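Local coordinates for trichothecene 3-O-acetyltransferase (Gibberella zeae, PDB 2RKV), which probably catalyses transfer of an acetyl group from acetyl-CoA to the 3-hydroxyl of trichothecene mycotoxins such as T-2 and deoxynivalenol, at residues 4-7 against 11-14; 21-26 against 162-167; 134-139 against 156-161. All blocks are in the same frame, centred on the assembly; numbering follows the deposited sequence. Where two conformers were deposited one is given.

Contact 1. Residues 4-7 against 11-14; sequences KIQL and GQLP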
loop_
_atom_site.group_PDB
_atom_site.type_symbol
_atom_site.label_atom_id
_atom_site.label_comp_id
_atom_site.label_asym_id
_atom_site.label_seq_id
_atom_site.Cartn_x
_atom_site.Cartn_y
_atom_site.Cartn_z
ATOM N N LYS A 4 -22.272 4.190 -12.768
ATOM C CA LYS A 4 -22.528 4.119 -11.342
ATOM C C LYS A 4 -22.065 2.745 -10.899
ATOM O O LYS A 4 -22.827 1.777 -10.906
ATOM C CB LYS A 4 -24.006 4.351 -11.012
ATOM C CG LYS A 4 -24.248 4.408 -9.505
ATOM C CD LYS A 4 -25.602 4.971 -9.132
ATOM C CE LYS A 4 -25.675 5.149 -7.620
ATOM N NZ LYS A 4 -26.904 5.865 -7.184
ATOM N N ILE A 5 -20.793 2.680 -10.528
ATOM C CA ILE A 5 -20.150 1.401 -10.281
ATOM C C ILE A 5 -20.027 1.212 -8.780
ATOM O O ILE A 5 -19.250 1.910 -8.125
ATOM C CB ILE A 5 -18.749 1.340 -10.955
ATOM C CG1 ILE A 5 -18.870 1.642 -12.461
ATOM C CG2 ILE A 5 -18.064 -0.003 -10.676
ATOM C CD1 ILE A 5 -17.524 1.798 -13.195
ATOM N N GLN A 6 -20.797 0.272 -8.239
ATOM C CA GLN A 6 -20.712 -0.016 -6.805
ATOM C C GLN A 6 -19.292 -0.463 -6.460
ATOM O O GLN A 6 -18.695 -1.260 -7.185
ATOM C CB GLN A 6 -21.718 -1.090 -6.415
ATOM C CG GLN A 6 -21.882 -1.245 -4.905
ATOM C CD GLN A 6 -23.073 -2.090 -4.515
ATOM O OE1 GLN A 6 -22.975 -2.949 -3.634
ATOM N NE2 GLN A 6 -24.203 -1.866 -5.172
ATOM N N LEU A 7 -18.738 0.064 -5.365
ATOM C CA LEU A 7 -17.416 -0.373 -4.924
ATOM C C LEU A 7 -17.434 -1.851 -4.582
ATOM O O LEU A 7 -18.487 -2.410 -4.260
ATOM C CB LEU A 7 -16.970 0.408 -3.684
ATOM C CG LEU A 7 -16.678 1.907 -3.792
ATOM C CD1 LEU A 7 -15.715 2.309 -2.682
ATOM C CD2 LEU A 7 -16.122 2.292 -5.128
ATOM N N GLY A 11 -14.263 -2.879 -0.275
ATOM C CA GLY A 11 -13.959 -1.447 -0.341
ATOM C C GLY A 11 -14.959 -0.576 0.407
ATOM O O GLY A 11 -14.803 0.652 0.477
ATOM N N GLN A 12 -16.006 -1.197 0.950
ATOM C CA GLN A 12 -16.954 -0.466 1.774
ATOM C C GLN A 12 -16.444 -0.389 3.227
ATOM O O GLN A 12 -17.112 0.194 4.069
ATOM C CB GLN A 12 -18.364 -1.082 1.707
ATOM C CG GLN A 12 -18.899 -1.390 0.286
ATOM C CD GLN A 12 -19.440 -0.165 -0.468
ATOM O OE1 GLN A 12 -19.589 0.923 0.091
ATOM N NE2 GLN A 12 -19.748 -0.357 -1.751
ATOM N N LEU A 13 -15.278 -0.986 3.510
ATOM C CA LEU A 13 -14.613 -0.850 4.826
ATOM C C LEU A 13 -14.416 0.632 5.150
ATOM O O LEU A 13 -13.846 1.375 4.333
ATOM C CB LEU A 13 -13.256 -1.569 4.853
ATOM C CG LEU A 13 -13.243 -3.097 4.981
ATOM C CD1 LEU A 13 -11.902 -3.688 4.546
ATOM C CD2 LEU A 13 -13.582 -3.514 6.402
ATOM N N PRO A 14 -14.908 1.081 6.326
ATOM C CA PRO A 14 -14.838 2.500 6.718
ATOM C C PRO A 14 -13.433 3.107 6.655
ATOM O O PRO A 14 -13.280 4.270 6.264
ATOM C CB PRO A 14 -15.325 2.481 8.171
ATOM C CG PRO A 14 -16.239 1.319 8.229
ATOM C CD PRO A 14 -15.596 0.273 7.354
#
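Leu7 and Gln12 make the polar part of this contact. The amide nitrogen NE2 of Gln12 reaches the backbone O of Leu7 at 3.5 Å, a weak hydrogen bond with an N-H...O angle of 141°. A sharp bend in the glutamine chain (chi2 -79°) turns its carboxamide back toward the end of strand 5-6. The firmer grip on the same amide comes from strand 72-76, where the backbone N of Ser73 bonds to Gln12 OE1; Leu7 is backbone-bonded to that same serine. Both segments are thus fastened to one point of a small antiparallel sheet, in which 5-6 is an edge strand beside 72-76, and the chain turns away from that edge into a short 3-10 segment that takes in Gly11 and Gln12.

The remaining contacts are van der Waals packing. Gln12 NE2 sits 3.5 Å from CB of Leu7. Further out, one leucine methyl, CD1, approaches the carbonyl O of Gly11 at 3.7 Å, while Leu7 also packs on Ile75 and Leu17. Gln6 contributes less: its CG lies 3.9 Å from Gln12 NE2, the two glutamine side chains crossing at about a right angle.

Contact 2. Residues 21-26 against 162-167; sequences TQISLL and VGQDAV
Gln164 reaches from the helix to Thr21 on the strand and has the largest share of the buried surface. Its chain runs out almost straight, with CG anti to the backbone N (chi1 -170°), and delivers the carboxamide end to the strand backbone. NE2 donates to the carbonyl O of Thr21 at 3.1 Å with an N-H...O angle of 161°. The acceptor lies close to the plane of the glutamine amide, but the nitrogen stands above the plane of the Thr21 carbonyl, 52° out of it.

The other half of the amide is held through water. Thr21 OG1 donates to a water at 2.8 Å, and this water donates to Gln164 OE1 at 3.0 Å, so that both ends of the carboxamide are tied to a single threonine and its rotation is fixed. Helix 161-176 packs against the five-stranded mixed sheet built mostly from the N-terminal part of this BAHD acyltransferase, in which strand 20-28 runs between 147-155 and the late edge strand 399-401. Thr21 CB also packs against Gln164 OE1, 3.4 Å away. Ile23 CG2, doubtful because two conformers exist, lies 4.1 Å from Gln164 NE2. Gln164 also touches Val152 of strand 147-155.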
loop_
_atom_site.group_PDB
_atom_site.type_symbol
_atom_site.label_atom_id
_atom_site.label_comp_id
_atom_site.label_asym_id
_atom_site.label_seq_id
_atom_site.Cartn_x
_atom_site.Cartn_y
_atom_site.Cartn_z
ATOM N N THR A 21 -3.992 6.167 -1.036
ATOM C CA THR A 21 -2.671 5.554 -1.193
ATOM C C THR A 21 -1.828 6.390 -2.147
ATOM O O THR A 21 -2.248 6.637 -3.281
ATOM C CB THR A 21 -2.766 4.125 -1.766
ATOM O OG1 THR A 21 -3.599 3.322 -0.917
ATOM C CG2 THR A 21 -1.372 3.490 -1.886
ATOM N N GLN A 22 -0.644 6.810 -1.695
ATOM C CA GLN A 22 0.267 7.613 -2.520
ATOM C C GLN A 22 1.505 6.821 -2.914
ATOM O O GLN A 22 2.016 6.018 -2.140
ATOM C CB GLN A 22 0.735 8.868 -1.773
ATOM C CG GLN A 22 -0.371 9.697 -1.133
ATOM C CD GLN A 22 0.161 10.582 -0.026
ATOM O OE1 GLN A 22 1.132 10.226 0.654
ATOM N NE2 GLN A 22 -0.477 11.731 0.178
ATOM N N ILE A 23 2.002 7.067 -4.122
ATOM C CA ILE A 23 3.298 6.546 -4.538
ATOM C C ILE A 23 3.937 7.594 -5.444
ATOM O O ILE A 23 3.234 8.251 -6.228
ATOM C CB ILE A 23 3.175 5.148 -5.231
ATOM C CG1 ILE A 23 4.545 4.482 -5.445
ATOM C CG2 ILE A 23 2.353 5.248 -6.539
ATOM C CD1 ILE A 23 5.216 3.971 -4.165
ATOM N N SER A 24 5.251 7.769 -5.306
ATOM C CA SER A 24 6.002 8.712 -6.124
ATOM C C SER A 24 7.064 8.011 -6.947
ATOM O O SER A 24 7.752 7.106 -6.454
ATOM C CB SER A 24 6.666 9.798 -5.257
ATOM O OG SER A 24 5.694 10.520 -4.513
ATOM N N LEU A 25 7.189 8.453 -8.201
ATOM C CA LEU A 25 8.200 7.980 -9.127
ATOM C C LEU A 25 9.098 9.169 -9.479
ATOM O O LEU A 25 8.609 10.223 -9.881
ATOM C CB LEU A 25 7.535 7.400 -10.392
ATOM C CG LEU A 25 6.852 6.019 -10.298
ATOM C CD1 LEU A 25 5.719 5.969 -9.291
ATOM C CD2 LEU A 25 6.353 5.548 -11.678
ATOM N N LEU A 26 10.402 8.988 -9.289
ATOM C CA LEU A 26 11.398 10.014 -9.586
ATOM C C LEU A 26 12.113 9.688 -10.890
ATOM O O LEU A 26 12.584 8.568 -11.083
ATOM C CB LEU A 26 12.422 10.109 -8.440
ATOM C CG LEU A 26 13.646 11.004 -8.676
ATOM C CD1 LEU A 26 13.239 12.483 -8.650
ATOM C CD2 LEU A 26 14.726 10.717 -7.632
ATOM N N VAL A 162 -2.390 -3.037 -5.769
ATOM C CA VAL A 162 -2.350 -3.893 -6.962
ATOM C C VAL A 162 -3.253 -3.268 -8.041
ATOM O O VAL A 162 -2.850 -3.143 -9.202
ATOM C CB VAL A 162 -2.749 -5.349 -6.653
ATOM C CG1 VAL A 162 -2.913 -6.181 -7.941
ATOM C CG2 VAL A 162 -1.688 -5.989 -5.727
ATOM N N GLY A 163 -4.449 -2.845 -7.634
ATOM C CA GLY A 163 -5.370 -2.171 -8.556
ATOM C C GLY A 163 -4.797 -0.846 -9.038
ATOM O O GLY A 163 -4.886 -0.501 -10.224
ATOM N N GLN A 164 -4.200 -0.099 -8.115
ATOM C CA GLN A 164 -3.605 1.201 -8.446
ATOM C C GLN A 164 -2.493 1.021 -9.468
ATOM O O GLN A 164 -2.391 1.786 -10.436
ATOM C CB GLN A 164 -3.071 1.870 -7.176
ATOM C CG GLN A 164 -2.653 3.335 -7.359
ATOM C CD GLN A 164 -2.623 4.071 -6.025
ATOM O OE1 GLN A 164 -3.399 3.752 -5.119
ATOM N NE2 GLN A 164 -1.727 5.052 -5.897
ATOM N N ASP A 165 -1.676 -0.017 -9.273
ATOM C CA ASP A 165 -0.615 -0.341 -10.225
ATOM C C ASP A 165 -1.228 -0.645 -11.603
ATOM O O ASP A 165 -0.713 -0.189 -12.631
ATOM C CB ASP A 165 0.193 -1.547 -9.717
ATOM C CG ASP A 165 1.370 -1.902 -10.624
ATOM O OD1 ASP A 165 2.021 -0.985 -11.165
ATOM O OD2 ASP A 165 1.677 -3.108 -10.763
ATOM N N ALA A 166 -2.327 -1.406 -11.624
ATOM C CA ALA A 166 -2.989 -1.753 -12.888
ATOM C C ALA A 166 -3.449 -0.493 -13.630
ATOM O O ALA A 166 -3.237 -0.373 -14.836
ATOM C CB ALA A 166 -4.156 -2.693 -12.635
ATOM N N VAL A 167 -4.019 0.452 -12.883
ATOM C CA VAL A 167 -4.479 1.739 -13.433
ATOM C C VAL A 167 -3.292 2.550 -13.977
ATOM O O VAL A 167 -3.330 3.063 -15.118
ATOM C CB VAL A 167 -5.283 2.531 -12.364
ATOM C CG1 VAL A 167 -5.581 3.968 -12.821
ATOM C CG2 VAL A 167 -6.608 1.799 -12.062
HETATM O O HOH W 1 -4.524 1.837 -3.096
#

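Contact 3. Residues 134-139 against 156-161; sequences KPVILL and HGAMDM. With ZBA (12,13-Epoxytrichothec-9-ene-3,4,8,15-tetrol-4,15-diacetate-8-isovalerate), chain D.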
loop_
_atom_site.group_PDB
_atom_site.type_symbol
_atom_site.label_atom_id
_atom_site.label_comp_id
_atom_site.label_asym_id
_atom_site.label_seq_id
_atom_site.Cartn_x
_atom_site.Cartn_y
_atom_site.Cartn_z
ATOM N N LYS A 134 -14.308 12.974 -3.500
ATOM C CA LYS A 134 -13.257 11.976 -3.366
ATOM C C LYS A 134 -12.928 11.413 -4.752
ATOM O O LYS A 134 -13.446 10.367 -5.131
ATOM C CB LYS A 134 -13.693 10.837 -2.433
ATOM C CG LYS A 134 -13.945 11.242 -0.986
ATOM C CD LYS A 134 -14.529 10.067 -0.210
ATOM N N PRO A 135 -12.064 12.111 -5.510
ATOM C CA PRO A 135 -11.703 11.623 -6.843
ATOM C C PRO A 135 -11.100 10.216 -6.776
ATOM O O PRO A 135 -10.389 9.883 -5.820
ATOM C CB PRO A 135 -10.646 12.627 -7.310
ATOM C CG PRO A 135 -10.961 13.894 -6.508
ATOM C CD PRO A 135 -11.369 13.371 -5.172
ATOM N N VAL A 136 -11.397 9.399 -7.779
ATOM C CA VAL A 136 -10.883 8.037 -7.836
ATOM C C VAL A 136 -9.349 8.044 -7.859
ATOM O O VAL A 136 -8.702 7.292 -7.117
ATOM C CB VAL A 136 -11.448 7.284 -9.062
ATOM C CG1 VAL A 136 -10.663 6.000 -9.329
ATOM C CG2 VAL A 136 -12.909 6.967 -8.834
ATOM N N ILE A 137 -8.784 8.884 -8.719
ATOM C CA ILE A 137 -7.327 9.063 -8.777
ATOM C C ILE A 137 -6.962 10.529 -8.913
ATOM O O ILE A 137 -7.714 11.320 -9.475
ATOM C CB ILE A 137 -6.629 8.253 -9.910
ATOM C CG1 ILE A 137 -7.302 8.465 -11.270
ATOM C CG2 ILE A 137 -6.523 6.778 -9.551
ATOM C CD1 ILE A 137 -6.395 8.120 -12.450
ATOM N N LEU A 138 -5.812 10.895 -8.350
ATOM C CA LEU A 138 -5.286 12.250 -8.455
ATOM C C LEU A 138 -3.804 12.162 -8.764
ATOM O O LEU A 138 -3.123 11.268 -8.262
ATOM C CB LEU A 138 -5.489 13.030 -7.152
ATOM C CG LEU A 138 -6.918 13.390 -6.732
ATOM C CD1 LEU A 138 -6.939 13.871 -5.293
ATOM C CD2 LEU A 138 -7.508 14.460 -7.644
ATOM N N LEU A 139 -3.307 13.085 -9.587
ATOM C CA LEU A 139 -1.901 13.060 -10.017
ATOM C C LEU A 139 -1.212 14.399 -9.742
ATOM O O LEU A 139 -1.855 15.443 -9.735
ATOM C CB LEU A 139 -1.834 12.730 -11.507
ATOM C CG LEU A 139 -2.544 11.384 -11.730
ATOM C CD1 LEU A 139 -3.856 11.545 -12.504
ATOM C CD2 LEU A 139 -1.628 10.313 -12.290
ATOM N N HIS A 156 -8.629 4.639 -1.616
ATOM C CA HIS A 156 -8.450 3.259 -1.212
ATOM C C HIS A 156 -9.683 2.361 -1.232
ATOM O O HIS A 156 -9.529 1.201 -1.281
ATOM C CB HIS A 156 -7.758 3.159 0.183
ATOM C CG HIS A 156 -6.900 1.941 0.390
ATOM N ND1 HIS A 156 -7.200 0.692 -0.086
ATOM C CD2 HIS A 156 -5.726 1.808 1.029
ATOM C CE1 HIS A 156 -6.262 -0.162 0.268
ATOM N NE2 HIS A 156 -5.359 0.492 0.960
ATOM N N GLY A 157 -10.859 2.944 -1.113
ATOM C CA GLY A 157 -12.091 2.161 -1.305
ATOM C C GLY A 157 -12.207 1.679 -2.749
ATOM O O GLY A 157 -12.757 0.609 -3.021
ATOM N N ALA A 158 -11.669 2.476 -3.668
ATOM C CA ALA A 158 -11.725 2.174 -5.105
ATOM C C ALA A 158 -10.601 1.271 -5.588
ATOM O O ALA A 158 -10.720 0.638 -6.641
ATOM C CB ALA A 158 -11.729 3.465 -5.914
ATOM N N MET A 159 -9.503 1.211 -4.837
ATOM C CA MET A 159 -8.354 0.418 -5.277
ATOM C C MET A 159 -7.375 0.125 -4.161
ATOM O O MET A 159 -7.097 0.991 -3.337
ATOM C CB MET A 159 -7.611 1.125 -6.425
ATOM C CG MET A 159 -6.983 2.474 -6.061
ATOM S SD MET A 159 -6.393 3.381 -7.524
ATOM C CE MET A 159 -7.966 3.950 -8.170
ATOM N N ASP A 160 -6.856 -1.102 -4.154
ATOM C CA ASP A 160 -5.659 -1.402 -3.377
ATOM C C ASP A 160 -4.446 -1.058 -4.255
ATOM O O ASP A 160 -4.610 -0.559 -5.384
ATOM C CB ASP A 160 -5.661 -2.871 -2.900
ATOM C CG ASP A 160 -5.887 -3.870 -4.038
ATOM O OD1 ASP A 160 -5.466 -3.584 -5.182
ATOM O OD2 ASP A 160 -6.461 -4.957 -3.789
ATOM N N MET A 161 -3.231 -1.292 -3.763
ATOM C CA MET A 161 -2.056 -0.928 -4.560
ATOM C C MET A 161 -1.895 -1.797 -5.815
ATOM O O MET A 161 -1.337 -1.344 -6.822
ATOM C CB MET A 161 -0.777 -0.905 -3.709
ATOM C CG MET A 161 0.481 -0.586 -4.496
ATOM S SD MET A 161 0.373 0.969 -5.416
ATOM C CE MET A 161 1.100 2.106 -4.229
HETATM O O18 ZBA D . -3.698 2.278 9.730
HETATM C C44 ZBA D . -4.482 2.809 9.054
HETATM C C45 ZBA D . -5.661 3.585 9.519
HETATM C C46 ZBA D . -5.449 5.021 9.382
HETATM C C48 ZBA D . -4.301 5.438 10.145
HETATM C C47 ZBA D . -6.516 5.930 9.910
HETATM O O17 ZBA D . -4.367 2.798 7.722
HETATM C C31 ZBA D . -3.185 2.297 7.078
HETATM C C30 ZBA D . -3.233 0.818 6.891
HETATM C C32 ZBA D . -3.054 3.082 5.827
HETATM C C39 ZBA D . -2.856 4.565 6.044
HETATM C C33 ZBA D . -3.145 2.526 4.659
HETATM C C34 ZBA D . -3.351 1.077 4.431
HETATM O O10 ZBA D . -2.032 0.560 4.170
HETATM C C29 ZBA D . -3.949 0.323 5.634
HETATM C C38 ZBA D . -5.432 0.667 5.723
HETATM O O12 ZBA D . -5.889 0.550 7.061
HETATM C C40 ZBA D . -7.091 0.076 7.343
HETATM C C41 ZBA D . -7.320 0.088 8.836
HETATM O O13 ZBA D . -7.862 -0.318 6.606
HETATM C C28 ZBA D . -3.766 -1.237 5.412
HETATM C C37 ZBA D . -4.468 -2.108 6.473
HETATM C C35 ZBA D . -2.268 -1.493 5.319
HETATM C C25 ZBA D . -1.916 -0.826 4.040
HETATM C C36 ZBA D . -1.368 -2.001 6.316
HETATM O O11 ZBA D . -1.917 -2.883 5.366
HETATM C C27 ZBA D . -4.174 -1.616 3.949
HETATM C C26 ZBA D . -2.930 -1.408 3.106
HETATM O O16 ZBA D . -3.155 -0.603 1.983
HETATM O O14 ZBA D . -4.452 -3.020 3.978
HETATM C C42 ZBA D . -5.270 -3.677 3.164
HETATM O O15 ZBA D . -5.450 -4.848 3.248
HETATM C C43 ZBA D . -5.837 -2.805 2.170
#
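Val136 and Ala158 bring the two backbones nearest, their CA atoms 6.5 Å apart, and no hydrogen bond joins the segments, which meet mainly through apolar side chains. The sequence from His156 to Asp160 is the HXXXD motif of the BAHD acyltransferases; it lies between strand 147-155 and helix 161-176, and Val136 and the first residue of strand 137-144 pack against Ala158 and Met159.

Met159 carries most of this packing. Its CG stands between the backbone N and the carbonyl carbon (chi1 64°), the chain continues straight to the sulfur, and a turn at chi3 of 76° lays the terminal methyl CE against Val136, 3.6 Å from CG1 and also against the carbonyl O of that valine. The same methyl meets CG2 of Ile137, although that isoleucine was modelled in two conformers and the closeness of this touch is doubtful. Ala158 adds a looser contact, its CB 4.4 Å from Val136 CG1.

The outer residues of the motif have separate partners. Asp160 is the N-cap of helix 161-176, with OD1 accepting from Gly163 N and OD2 paired with Arg296. Its OD2 is 6.8 Å from ND1 of His156, so the pair do not form a direct dyad. His156 turns toward T-2 toxin, which Tyr413 also bonds, and in this family the motif histidine probably acts as the general base. Its NE2 meets O16, the unesterified 3-hydroxyl, at the ring edge and in the ring plane, at 2.7 Å and nearly straight (177°).

From the N terminus, contact 1 closes first, a short turn from strand 5-6 to residues 11-14, complete before strand 20-28 begins. Contact 2 then opens on that strand and closes a far larger loop at helix 161-176. Contact 3 falls wholly within that loop, spanning the hairpin of strands 137-144 and 147-155. Contacts 2 and 3 share the five-stranded sheet and touch directly: Thr21 OG1 lies 3.3 Å from His156 CD2, and Met161 CE packs on Thr21 and Ile23. Contact 1 reaches contact 3 where Leu7 CD1 meets Gly157 O at 3.4 Å, joining the residue just after strand 5-6 to the HXXXD loop, but makes no touch with contact 2.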